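Local coordinates for protein glutathione S-transferase 2 (Onchocerca volvulus, PDB 1TU7) that conjugates glutathione to electrophilic compounds and appears to play a central role in detoxification in this parasitic nematode, at residues A[92-97]-A[155-160]; A[123-128]-A[173-178]. All coordinates share one frame; numbering follows the deposited sequence.

From the N terminus the chain passes through 92-97, 123-128, 155-160 and 173-178, so the pairings alternate and the loops they close cross. Contact 1 closes a span of 57 residues by setting helix 149-164 against helix 81-107; contact 2 closes one of 44 by resting helix 173-183 on helix 109-132. Helix 109-132 lies wholly within the first span, and helix 149-164 within the second. With centres 11 Å apart, the two contacts also meet directly: F128 CZ packs 3.4 Å from G93 O, and L158 CD1 lies 3.7 Å from L175 O. Together they tie four helices of the all-helical C-terminal domain into one core.

Contact 1 (A[92-97]-A[155-160]). With GSH (glutathione), chain E.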
ATOM      1  N   GLU A  92      -5.757   3.782  -0.041  1.00 11.13           N
ATOM      2  CA  GLU A  92      -4.490   3.878  -0.757  1.00 11.44           C
ATOM      3  C   GLU A  92      -4.163   5.317  -1.134  1.00 11.87           C
ATOM      4  O   GLU A  92      -2.996   5.727  -1.088  1.00 11.83           O
ATOM      5  CB  GLU A  92      -4.466   2.978  -1.986  1.00 11.70           C
ATOM      6  CG  GLU A  92      -4.415   1.488  -1.659  1.00 12.98           C
ATOM      7  CD  GLU A  92      -3.126   1.094  -0.974  1.00 14.49           C
ATOM      8  OE1 GLU A  92      -3.183   0.779   0.220  1.00 15.26           O
ATOM      9  OE2 GLU A  92      -2.067   1.221  -1.645  1.00 16.04           O
ATOM     10  N   GLY A  93      -5.171   6.086  -1.530  1.00 12.05           N
ATOM     11  CA  GLY A  93      -4.941   7.503  -1.756  1.00 12.83           C
ATOM     12  C   GLY A  93      -4.492   8.207  -0.500  1.00 13.04           C
ATOM     13  O   GLY A  93      -3.632   9.058  -0.537  1.00 12.55           O
ATOM     14  N   VAL A  94      -5.067   7.849   0.641  1.00 11.83           N
ATOM     15  CA  VAL A  94      -4.646   8.448   1.907  1.00 12.16           C
ATOM     16  C   VAL A  94      -3.200   8.115   2.183  1.00 12.28           C
ATOM     17  O   VAL A  94      -2.426   8.977   2.584  1.00 12.39           O
ATOM     18  CB  VAL A  94      -5.566   7.988   3.062  1.00 12.10           C
ATOM     19  CG1 VAL A  94      -5.067   8.510   4.391  1.00 11.81           C
ATOM     20  CG2 VAL A  94      -7.000   8.482   2.807  1.00 13.10           C
ATOM     21  N   ARG A  95      -2.834   6.865   1.928  1.00 12.59           N
ATOM     22  CA  ARG A  95      -1.444   6.442   2.147  1.00 13.51           C
ATOM     23  C   ARG A  95      -0.490   7.207   1.247  1.00 13.08           C
ATOM     24  O   ARG A  95       0.623   7.563   1.683  1.00 14.20           O
ATOM     25  CB  ARG A  95      -1.319   4.944   1.948  1.00 14.53           C
ATOM     26  CG  ARG A  95      -1.990   4.177   3.039  1.00 16.38           C
ATOM     27  CD  ARG A  95      -2.174   2.733   2.733  1.00 21.73           C
ATOM     28  NE  ARG A  95      -0.916   2.018   2.781  1.00 22.89           N
ATOM     29  CZ  ARG A  95      -0.468   1.326   3.845  1.00 24.23           C
ATOM     30  NH1 ARG A  95      -1.155   1.262   4.977  1.00 22.99           N
ATOM     31  NH2 ARG A  95       0.698   0.708   3.760  1.00 23.48           N
ATOM     32  N   ASP A  96      -0.894   7.514   0.030  1.00 13.49           N
ATOM     33  CA  ASP A  96      -0.041   8.316  -0.853  1.00 14.42           C
ATOM     34  C   ASP A  96       0.188   9.714  -0.270  1.00 15.14           C
ATOM     35  O   ASP A  96       1.303  10.247  -0.350  1.00 15.16           O
ATOM     36  CB  ASP A  96      -0.601   8.463  -2.241  1.00 14.26           C
ATOM     37  CG  ASP A  96      -0.382   7.276  -3.110  1.00 17.93           C
ATOM     38  OD1 ASP A  96       0.502   6.457  -2.830  1.00 21.41           O
ATOM     39  OD2 ASP A  96      -1.112   7.114  -4.081  1.00 18.98           O
ATOM     40  N   LEU A  97      -0.855  10.349   0.273  1.00 13.49           N
ATOM     41  CA  LEU A  97      -0.668  11.646   0.902  1.00 14.01           C
ATOM     42  C   LEU A  97       0.279  11.480   2.067  1.00 13.48           C
ATOM     43  O   LEU A  97       1.134  12.323   2.284  1.00 14.03           O
ATOM     44  CB  LEU A  97      -1.983  12.264   1.341  1.00 13.35           C
ATOM     45  CG  LEU A  97      -1.862  13.616   2.039  1.00 14.36           C
ATOM     46  CD1 LEU A  97      -1.092  14.605   1.194  1.00 15.25           C
ATOM     47  CD2 LEU A  97      -3.251  14.139   2.378  1.00 15.92           C
ATOM     48  N   PHE A 155      -9.370  10.063   8.717  1.00 11.69           N
ATOM     49  CA  PHE A 155      -9.432  10.860   9.927  1.00 11.83           C
ATOM     50  C   PHE A 155      -8.031  11.216  10.414  1.00 11.66           C
ATOM     51  O   PHE A 155      -7.714  12.384  10.670  1.00 11.80           O
ATOM     52  CB  PHE A 155     -10.221  10.124  11.016  1.00 11.64           C
ATOM     53  CG  PHE A 155     -10.218  10.816  12.359  1.00 11.83           C
ATOM     54  CD1 PHE A 155      -9.987  10.097  13.513  1.00 11.92           C
ATOM     55  CD2 PHE A 155     -10.478  12.173  12.471  1.00 13.85           C
ATOM     56  CE1 PHE A 155      -9.974  10.690  14.740  1.00 13.75           C
ATOM     57  CE2 PHE A 155     -10.491  12.783  13.705  1.00 13.33           C
ATOM     58  CZ  PHE A 155     -10.245  12.042  14.841  1.00 12.48           C
ATOM     59  N   GLU A 156      -7.171  10.230  10.556  1.00 10.94           N
ATOM     60  CA  GLU A 156      -5.832  10.491  11.043  1.00 12.02           C
ATOM     61  C   GLU A 156      -5.065  11.404  10.097  1.00 13.07           C
ATOM     62  O   GLU A 156      -4.396  12.323  10.532  1.00 12.58           O
ATOM     63  CB  GLU A 156      -5.082   9.170  11.251  1.00 11.82           C
ATOM     64  CG  GLU A 156      -3.629   9.347  11.661  1.00 11.18           C
ATOM     65  CD  GLU A 156      -3.382   9.888  13.056  1.00 11.84           C
ATOM     66  OE1 GLU A 156      -4.369  10.184  13.779  1.00 13.57           O
ATOM     67  OE2 GLU A 156      -2.171   9.970  13.422  1.00 12.14           O
ATOM     68  N   GLU A 157      -5.184  11.182   8.802  1.00 12.12           N
ATOM     69  CA  GLU A 157      -4.436  12.004   7.843  1.00 12.69           C
ATOM     70  C   GLU A 157      -4.892  13.443   7.904  1.00 12.64           C
ATOM     71  O   GLU A 157      -4.053  14.366   7.863  1.00 13.19           O
ATOM     72  CB  GLU A 157      -4.536  11.436   6.434  1.00 12.28           C
ATOM     73  CG  GLU A 157      -3.378  11.871   5.563  1.00 13.29           C
ATOM     74  CD  GLU A 157      -2.081  11.308   6.063  1.00 16.74           C
ATOM     75  OE1 GLU A 157      -2.046  10.251   6.735  1.00 16.81           O
ATOM     76  OE2 GLU A 157      -1.049  11.941   5.773  1.00 19.34           O
ATOM     77  N   LEU A 158      -6.188  13.676   8.020  1.00 12.39           N
ATOM     78  CA  LEU A 158      -6.704  15.039   8.164  1.00 12.19           C
ATOM     79  C   LEU A 158      -6.241  15.640   9.485  1.00 13.61           C
ATOM     80  O   LEU A 158      -5.908  16.821   9.548  1.00 13.36           O
ATOM     81  CB  LEU A 158      -8.220  15.054   8.098  1.00 12.76           C
ATOM     82  CG  LEU A 158      -8.786  14.634   6.740  1.00 13.41           C
ATOM     83  CD1 LEU A 158     -10.275  14.560   6.829  1.00 14.18           C
ATOM     84  CD2 LEU A 158      -8.321  15.517   5.575  1.00 14.81           C
ATOM     85  N   ASP A 159      -6.215  14.853  10.546  1.00 12.83           N
ATOM     86  CA  ASP A 159      -5.859  15.363  11.858  1.00 12.77           C
ATOM     87  C   ASP A 159      -4.397  15.793  11.875  1.00 13.25           C
ATOM     88  O   ASP A 159      -4.064  16.875  12.332  1.00 12.94           O
ATOM     89  CB  ASP A 159      -6.145  14.317  12.915  1.00 12.46           C
ATOM     90  CG  ASP A 159      -6.179  14.900  14.287  1.00 13.43           C
ATOM     91  OD1 ASP A 159      -7.196  15.553  14.608  1.00 15.15           O
ATOM     92  OD2 ASP A 159      -5.228  14.797  15.066  1.00 15.25           O
ATOM     93  N   VAL A 160      -3.512  14.961  11.352  1.00 13.08           N
ATOM     94  CA  VAL A 160      -2.089  15.340  11.354  1.00 13.70           C
ATOM     95  C   VAL A 160      -1.843  16.534  10.464  1.00 14.06           C
ATOM     96  O   VAL A 160      -1.008  17.390  10.774  1.00 13.77           O
ATOM     97  CB  VAL A 160      -1.143  14.176  11.018  1.00 14.85           C
ATOM     98  CG1 VAL A 160      -1.391  13.004  11.943  1.00 14.24           C
ATOM     99  CG2 VAL A 160      -1.183  13.798   9.587  1.00 16.86           C
TER
HETATM  100  N1  GSH E1002      -0.114   4.569  -5.002  1.00 13.76           N
HETATM  101  CA1 GSH E1002      -0.173   4.672  -6.417  1.00 12.92           C
HETATM  102  C1  GSH E1002      -0.546   3.438  -7.067  1.00 13.48           C
HETATM  103  O11 GSH E1002      -1.248   3.250  -8.096  1.00 12.36           O
HETATM  104  O12 GSH E1002       0.057   2.378  -6.536  1.00 13.28           O
HETATM  105  CB1 GSH E1002       0.849   5.502  -7.132  1.00 12.83           C
HETATM  106  CG1 GSH E1002       0.496   5.904  -8.571  1.00 12.94           C
HETATM  107  CD1 GSH E1002       1.612   6.700  -9.209  1.00 15.85           C
HETATM  108  OE1 GSH E1002       2.665   7.112  -8.452  1.00 17.52           O
HETATM  109  N2  GSH E1002       1.487   6.973 -10.491  1.00 17.22           N
HETATM  110  CA2 GSH E1002       2.528   7.634 -11.263  1.00 19.13           C
HETATM  111  C2  GSH E1002       1.868   8.703 -12.054  1.00 19.81           C
HETATM  112  O2  GSH E1002       0.606   8.491 -12.519  1.00 16.92           O
HETATM  113  CB2 GSH E1002       3.143   6.676 -12.263  1.00 21.61           C
HETATM  114  SG2 GSH E1002       4.088   5.362 -11.465  1.00 28.60           S
HETATM  115  N3  GSH E1002       2.512   9.810 -12.328  1.00 21.54           N
HETATM  116  CA3 GSH E1002       1.965  10.767 -13.280  1.00 22.48           C
HETATM  117  C3  GSH E1002       1.620  12.066 -12.601  1.00 24.06           C
HETATM  118  O31 GSH E1002       1.297  13.197 -13.388  1.00 25.37           O
HETATM  119  O32 GSH E1002       1.600  12.192 -11.294  1.00 24.78           O
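E157 reaches from helix 149-164 onto helix 81-107 and lays its methylene groups against V94 and L97, residues one turn apart. Its CB lies 3.6 Å from V94 CG1, the two side chains running alongside each other with opposite headings. One carbon further out, E157 CG meets L97 CD2 at 3.9 Å, and here the chains cross at a slant. A bend at chi2 (65°) turns the carboxylate away from the straight line of the chain. The aliphatic part therefore serves as an apolar surface, while the buried acid is satisfied by residues just beyond the segments: OE1 bonds to H98 ND1 and OE2 to H161 NE2. Each oxygen thus has an imidazole partner, one from each helix, which should hold the group's rotation and may favour its ionised form. V94 and L97 also touch F128 of helix 109-132, so a third helix joins the packing.

A different face of 92-97 serves glutathione. Both oxygens of D96 accept from the amine N1 of the tripeptide bound chiefly by the second subunit, at 2.9 Å from OD1 and 2.9 Å from OD2, and OD2 also takes a bond from Q62 of that subunit. R95, by contrast, bonds to O11 of the glutathione on its own side and to S63. The arrangement is that of the cytosolic glutathione transferase homodimer: a helical C-terminal domain whose long helix 81-107 belongs at once to the domain core and to both glutathione sites.

Contact 2 (A[123-128]-A[173-178]); sequences GELAKF and PLLKVF. Unlike the reference sequence in segment 173-178: V177 (reference Ala).
L175 turns CG anti to its carbonyl carbon (chi1 -65°); with chi2 at 176° CD1 continues the extended chain while CD2 branches off beside it, and both methyls meet helix 109-132. On that helix L125 has nearly the same first torsion, -66°, and meets the incoming leucine with its CB rather than its branch. This is helix-on-helix packing in the helical C-terminal domain of the glutathione transferase fold, where the first turn of helix 173-183 rests against the C-terminal half of helix 109-132.

CD1 of L175 sits between L125 and F128, residues one turn apart, and CD2 lies on F128. CD2 is 4.0 Å from F128 CB, while CD1 is 4.1 Å from L125 CB and also close to F128 CB. F128 thus offers L175 the base of its side chain; its ring leads away, to V94 and L97 of helix 81-107. The side chain of L125 also touches L158, L169 and F172. L175 further touches L132, one turn beyond F128, and F178 reaches L132 and L158 as well, so the apolar side of helix 173-183 is shared between two helices.

Polar bonds draw the same helices together just past the segments, where the E129 carboxylate accepts from the backbone amides of L174 and L175 at the start of helix 173-183. On another side of 123-128, K127 NZ forms a hydrogen-bonded salt bridge (3.1 Å) with E124 OE1, which receives it on its syn lone pair; NZ also bonds to the carbonyl of F47 of the second subunit. Across the leucine interface the nearest approach falls on the backbone itself: L175 CD1 comes to 3.4 Å from the carbonyl oxygen, O, of L125.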
ATOM      1  N   GLY A 123      -4.004  20.915  -3.356  1.00 16.05           N
ATOM      2  CA  GLY A 123      -4.403  20.074  -4.467  1.00 16.00           C
ATOM      3  C   GLY A 123      -4.605  18.632  -4.069  1.00 16.07           C
ATOM      4  O   GLY A 123      -5.437  17.911  -4.652  1.00 16.93           O
ATOM      5  N   GLU A 124      -3.825  18.180  -3.098  1.00 15.29           N
ATOM      6  CA  GLU A 124      -4.001  16.809  -2.637  1.00 16.00           C
ATOM      7  C   GLU A 124      -5.299  16.673  -1.861  1.00 15.22           C
ATOM      8  O   GLU A 124      -6.044  15.716  -2.081  1.00 14.84           O
ATOM      9  CB  GLU A 124      -2.797  16.351  -1.817  1.00 16.54           C
ATOM     10  CG  GLU A 124      -1.528  16.242  -2.655  1.00 18.45           C
ATOM     11  CD  GLU A 124      -1.786  15.503  -3.944  1.00 21.65           C
ATOM     12  OE1 GLU A 124      -1.698  16.132  -5.043  1.00 27.03           O
ATOM     13  OE2 GLU A 124      -2.148  14.316  -3.870  1.00 20.37           O
ATOM     14  N   LEU A 125      -5.600  17.621  -0.985  1.00 15.09           N
ATOM     15  CA  LEU A 125      -6.860  17.570  -0.261  1.00 14.64           C
ATOM     16  C   LEU A 125      -8.048  17.697  -1.181  1.00 14.93           C
ATOM     17  O   LEU A 125      -9.075  17.078  -0.950  1.00 14.54           O
ATOM     18  CB  LEU A 125      -6.925  18.663   0.805  1.00 14.26           C
ATOM     19  CG  LEU A 125      -5.941  18.536   1.955  1.00 15.61           C
ATOM     20  CD1 LEU A 125      -5.983  19.749   2.858  1.00 15.96           C
ATOM     21  CD2 LEU A 125      -6.239  17.269   2.814  1.00 15.97           C
ATOM     22  N   ALA A 126      -7.899  18.493  -2.229  1.00 14.67           N
ATOM     23  CA  ALA A 126      -8.983  18.659  -3.178  1.00 13.78           C
ATOM     24  C   ALA A 126      -9.406  17.341  -3.787  1.00 14.58           C
ATOM     25  O   ALA A 126     -10.590  17.120  -4.056  1.00 14.76           O
ATOM     26  CB  ALA A 126      -8.586  19.630  -4.264  1.00 13.98           C
ATOM     27  N   LYS A 127      -8.452  16.439  -4.010  1.00 13.98           N
ATOM     28  CA  LYS A 127      -8.773  15.144  -4.581  1.00 14.50           C
ATOM     29  C   LYS A 127      -9.686  14.380  -3.628  1.00 14.52           C
ATOM     30  O   LYS A 127     -10.620  13.710  -4.045  1.00 14.67           O
ATOM     31  CB  LYS A 127      -7.489  14.339  -4.839  1.00 14.37           C
ATOM     32  CG  LYS A 127      -6.673  14.897  -5.970  1.00 16.73           C
ATOM     33  CD  LYS A 127      -5.231  14.359  -5.985  1.00 21.71           C
ATOM     34  CE  LYS A 127      -4.452  14.948  -7.156  1.00 25.34           C
ATOM     35  NZ  LYS A 127      -3.076  14.372  -7.252  1.00 26.90           N
ATOM     36  N   PHE A 128      -9.390  14.453  -2.338  1.00 13.67           N
ATOM     37  CA  PHE A 128     -10.232  13.805  -1.320  1.00 14.24           C
ATOM     38  C   PHE A 128     -11.614  14.441  -1.143  1.00 14.24           C
ATOM     39  O   PHE A 128     -12.587  13.736  -0.927  1.00 14.24           O
ATOM     40  CB  PHE A 128      -9.536  13.738   0.026  1.00 13.92           C
ATOM     41  CG  PHE A 128      -8.324  12.904   0.018  1.00 15.55           C
ATOM     42  CD1 PHE A 128      -7.085  13.453   0.091  1.00 20.36           C
ATOM     43  CD2 PHE A 128      -8.448  11.522  -0.120  1.00 19.71           C
ATOM     44  CE1 PHE A 128      -5.966  12.647   0.073  1.00 22.39           C
ATOM     45  CE2 PHE A 128      -7.349  10.728  -0.134  1.00 21.31           C
ATOM     46  CZ  PHE A 128      -6.110  11.301  -0.059  1.00 20.63           C
ATOM     47  N   PRO A 173     -14.966  21.851   2.875  1.00 16.07           N
ATOM     48  CA  PRO A 173     -16.000  21.677   3.894  1.00 16.25           C
ATOM     49  C   PRO A 173     -16.413  20.233   4.169  1.00 15.15           C
ATOM     50  O   PRO A 173     -16.728  19.893   5.314  1.00 16.23           O
ATOM     51  CB  PRO A 173     -17.160  22.521   3.343  1.00 16.22           C
ATOM     52  CG  PRO A 173     -16.892  22.606   1.885  1.00 17.20           C
ATOM     53  CD  PRO A 173     -15.438  22.600   1.702  1.00 16.96           C
ATOM     54  N   LEU A 174     -16.441  19.388   3.151  1.00 14.65           N
ATOM     55  CA  LEU A 174     -16.770  17.978   3.397  1.00 14.44           C
ATOM     56  C   LEU A 174     -15.684  17.325   4.265  1.00 13.89           C
ATOM     57  O   LEU A 174     -15.987  16.606   5.201  1.00 14.54           O
ATOM     58  CB  LEU A 174     -16.944  17.189   2.114  1.00 15.12           C
ATOM     59  CG  LEU A 174     -18.054  17.664   1.159  1.00 15.95           C
ATOM     60  CD1 LEU A 174     -18.062  16.846  -0.117  1.00 15.76           C
ATOM     61  CD2 LEU A 174     -19.390  17.592   1.825  1.00 16.37           C
ATOM     62  N   LEU A 175     -14.429  17.615   3.987  1.00 13.44           N
ATOM     63  CA  LEU A 175     -13.345  17.074   4.798  1.00 13.85           C
ATOM     64  C   LEU A 175     -13.347  17.613   6.201  1.00 13.35           C
ATOM     65  O   LEU A 175     -13.118  16.875   7.156  1.00 13.72           O
ATOM     66  CB  LEU A 175     -12.008  17.329   4.148  1.00 13.40           C
ATOM     67  CG  LEU A 175     -11.755  16.637   2.817  1.00 14.07           C
ATOM     68  CD1 LEU A 175     -10.406  17.053   2.231  1.00 14.67           C
ATOM     69  CD2 LEU A 175     -11.837  15.142   2.957  1.00 14.89           C
ATOM     70  N   LYS A 176     -13.576  18.917   6.342  1.00 13.75           N
ATOM     71  CA  LYS A 176     -13.579  19.556   7.653  1.00 14.93           C
ATOM     72  C   LYS A 176     -14.700  18.938   8.511  1.00 13.95           C
ATOM     73  O   LYS A 176     -14.452  18.597   9.671  1.00 15.29           O
ATOM     74  CB  LYS A 176     -13.759  21.071   7.513  1.00 15.70           C
ATOM     75  CG  LYS A 176     -13.659  21.816   8.858  1.00 18.09           C
ATOM     76  CD  LYS A 176     -13.936  23.303   8.700  1.00 20.85           C
ATOM     77  CE  LYS A 176     -13.950  24.022  10.023  1.00 23.83           C
ATOM     78  NZ  LYS A 176     -12.616  24.088  10.619  1.00 26.53           N
ATOM     79  N   VAL A 177     -15.890  18.772   7.928  1.00 14.76           N
ATOM     80  CA  VAL A 177     -17.025  18.210   8.663  1.00 15.11           C
ATOM     81  C   VAL A 177     -16.796  16.729   8.981  1.00 14.29           C
ATOM     82  O   VAL A 177     -17.123  16.257  10.074  1.00 14.40           O
ATOM     83  CB  VAL A 177     -18.328  18.425   7.865  1.00 15.58           C
ATOM     84  CG1 VAL A 177     -19.500  17.717   8.484  1.00 19.04           C
ATOM     85  CG2 VAL A 177     -18.583  19.907   7.809  1.00 16.14           C
ATOM     86  N   PHE A 178     -16.196  16.015   8.031  1.00 13.99           N
ATOM     87  CA  PHE A 178     -15.871  14.607   8.257  1.00 14.08           C
ATOM     88  C   PHE A 178     -14.884  14.444   9.430  1.00 13.89           C
ATOM     89  O   PHE A 178     -15.042  13.574  10.281  1.00 13.53           O
ATOM     90  CB  PHE A 178     -15.312  13.964   6.980  1.00 13.52           C
ATOM     91  CG  PHE A 178     -14.693  12.610   7.204  1.00 12.65           C
ATOM     92  CD1 PHE A 178     -13.345  12.479   7.543  1.00 13.33           C
ATOM     93  CD2 PHE A 178     -15.458  11.468   7.094  1.00 15.39           C
ATOM     94  CE1 PHE A 178     -12.813  11.230   7.775  1.00 12.79           C
ATOM     95  CE2 PHE A 178     -14.913  10.238   7.327  1.00 13.94           C
ATOM     96  CZ  PHE A 178     -13.582  10.106   7.663  1.00 12.75           C
TER